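Local structure of Serine/threonine-protein kinase Tel1 (Chaetomium thermophilum, 6SKY) at residues A[2139-2142]-A[2147-2150]. The protein probably acts as an ATP-dependent serine/threonine kinase that senses DNA damage and switches on checkpoint signalling. Sequence-based numbering, arbitrary orientation.
Sequences SMWS and LRAA
In the alpha-solenoid FAT region, R2148, in the loop that links helices 2124-2143 and 2154-2174, folds back over W2141 near the C-terminal end of the first helix. Its aliphatic part lies over one face of the indole. R2148 CG makes a CH-pi contact with the five-membered ring, 3.9 Å from the ring centroid and 29° off the normal. R2148 CD follows over the six-membered ring, near the CE2-CZ2 bond, 3.8 Å from W2141 CE2. The indole CG stands anti to the backbone N (chi1 -165°), which swings the ring out toward the loop. The arginine chain then bends at chi3 (-107°), and the guanidinium turns steeply to the ring instead of stacking on it. This bend brings R2148 NE to the backbone O of W2141, 3.3 Å away, in a weak hydrogen bond near the guanidinium plane. R2148 NH2 also approaches the O of S2142, at 3.7 Å. With an alanine in place of W2141, the methylenes of R2148 would probably lose the flat surface they rest on, and the guanidinium would be held less firmly near the helix end. Around the contact, R2148 touches S2154 and A2157 of helix 2154-2174, and R2158 of that helix hydrogen-bonds S2142 OG. W2141 and L2147 both pack on M2046 of helix 2035-2047, so the turn is joined to two neighbouring helices.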
ATOM      1  N   SER A2139      19.772 -22.961  17.973  1.00 24.17           N
ATOM      2  CA  SER A2139      20.382 -23.709  16.877  1.00 24.17           C
ATOM      3  C   SER A2139      21.763 -24.224  17.254  1.00 24.17           C
ATOM      4  O   SER A2139      22.095 -25.383  16.972  1.00 24.17           O
ATOM      5  CB  SER A2139      20.456 -22.850  15.624  1.00 24.17           C
ATOM      6  OG  SER A2139      21.566 -21.991  15.668  1.00 24.17           O
ATOM      7  N   MET A2140      22.583 -23.390  17.900  1.00 27.64           N
ATOM      8  CA  MET A2140      23.901 -23.842  18.332  1.00 27.64           C
ATOM      9  C   MET A2140      23.800 -25.005  19.302  1.00 27.64           C
ATOM     10  O   MET A2140      24.584 -25.952  19.226  1.00 27.64           O
ATOM     11  CB  MET A2140      24.670 -22.696  18.972  1.00 27.64           C
ATOM     12  CG  MET A2140      25.221 -21.701  17.996  1.00 27.64           C
ATOM     13  SD  MET A2140      26.531 -22.392  16.994  1.00 27.64           S
ATOM     14  CE  MET A2140      27.600 -22.999  18.273  1.00 27.64           C
ATOM     15  N   TRP A2141      22.851 -24.952  20.230  1.00 28.15           N
ATOM     16  CA  TRP A2141      22.686 -26.055  21.165  1.00 28.15           C
ATOM     17  C   TRP A2141      22.246 -27.319  20.451  1.00 28.15           C
ATOM     18  O   TRP A2141      22.642 -28.422  20.832  1.00 28.15           O
ATOM     19  CB  TRP A2141      21.678 -25.668  22.233  1.00 28.15           C
ATOM     20  CG  TRP A2141      21.667 -26.545  23.414  1.00 28.15           C
ATOM     21  CD1 TRP A2141      22.680 -26.747  24.288  1.00 28.15           C
ATOM     22  CD2 TRP A2141      20.567 -27.310  23.891  1.00 28.15           C
ATOM     23  NE1 TRP A2141      22.290 -27.606  25.274  1.00 28.15           N
ATOM     24  CE2 TRP A2141      20.990 -27.965  25.051  1.00 28.15           C
ATOM     25  CE3 TRP A2141      19.264 -27.513  23.442  1.00 28.15           C
ATOM     26  CZ2 TRP A2141      20.163 -28.809  25.764  1.00 28.15           C
ATOM     27  CZ3 TRP A2141      18.448 -28.345  24.154  1.00 28.15           C
ATOM     28  CH2 TRP A2141      18.896 -28.985  25.300  1.00 28.15           C
ATOM     29  N   SER A2142      21.419 -27.186  19.419  1.00 31.22           N
ATOM     30  CA  SER A2142      21.010 -28.370  18.675  1.00 31.22           C
ATOM     31  C   SER A2142      22.156 -28.964  17.869  1.00 31.22           C
ATOM     32  O   SER A2142      22.152 -30.165  17.593  1.00 31.22           O
ATOM     33  CB  SER A2142      19.846 -28.032  17.759  1.00 31.22           C
ATOM     34  OG  SER A2142      19.610 -29.087  16.857  1.00 31.22           O
ATOM     35  N   LEU A2147      28.135 -30.861  24.087  1.00 42.33           N
ATOM     36  CA  LEU A2147      27.813 -29.922  25.150  1.00 42.33           C
ATOM     37  C   LEU A2147      26.523 -30.262  25.880  1.00 42.33           C
ATOM     38  O   LEU A2147      26.246 -29.664  26.921  1.00 42.33           O
ATOM     39  CB  LEU A2147      27.710 -28.509  24.583  1.00 42.33           C
ATOM     40  CG  LEU A2147      28.931 -27.605  24.660  1.00 42.33           C
ATOM     41  CD1 LEU A2147      30.190 -28.391  24.484  1.00 42.33           C
ATOM     42  CD2 LEU A2147      28.834 -26.530  23.603  1.00 42.33           C
ATOM     43  N   ARG A2148      25.728 -31.188  25.369  1.00 41.03           N
ATOM     44  CA  ARG A2148      24.464 -31.525  26.000  1.00 41.03           C
ATOM     45  C   ARG A2148      24.643 -32.625  27.035  1.00 41.03           C
ATOM     46  O   ARG A2148      25.603 -33.395  27.005  1.00 41.03           O
ATOM     47  CB  ARG A2148      23.441 -31.963  24.961  1.00 41.03           C
ATOM     48  CG  ARG A2148      22.966 -30.851  24.084  1.00 41.03           C
ATOM     49  CD  ARG A2148      21.730 -31.251  23.348  1.00 41.03           C
ATOM     50  NE  ARG A2148      22.011 -31.481  21.946  1.00 41.03           N
ATOM     51  CZ  ARG A2148      22.083 -32.681  21.397  1.00 41.03           C
ATOM     52  NH1 ARG A2148      21.888 -33.755  22.137  1.00 41.03           N
ATOM     53  NH2 ARG A2148      22.340 -32.804  20.112  1.00 41.03           N
ATOM     54  N   ALA A2149      23.682 -32.703  27.948  1.00 49.55           N
ATOM     55  CA  ALA A2149      23.719 -33.702  29.000  1.00 49.55           C
ATOM     56  C   ALA A2149      23.489 -35.088  28.406  1.00 49.55           C
ATOM     57  O   ALA A2149      23.365 -35.266  27.193  1.00 49.55           O
ATOM     58  CB  ALA A2149      22.686 -33.377  30.073  1.00 49.55           C
ATOM     59  N   ALA A2150      23.438 -36.092  29.278  1.00 55.86           N
ATOM     60  CA  ALA A2150      23.398 -37.474  28.813  1.00 55.86           C
ATOM     61  C   ALA A2150      22.063 -37.809  28.162  1.00 55.86           C
ATOM     62  O   ALA A2150      22.012 -38.256  27.011  1.00 55.86           O
ATOM     63  CB  ALA A2150      23.680 -38.422  29.976  1.00 55.86           C
TER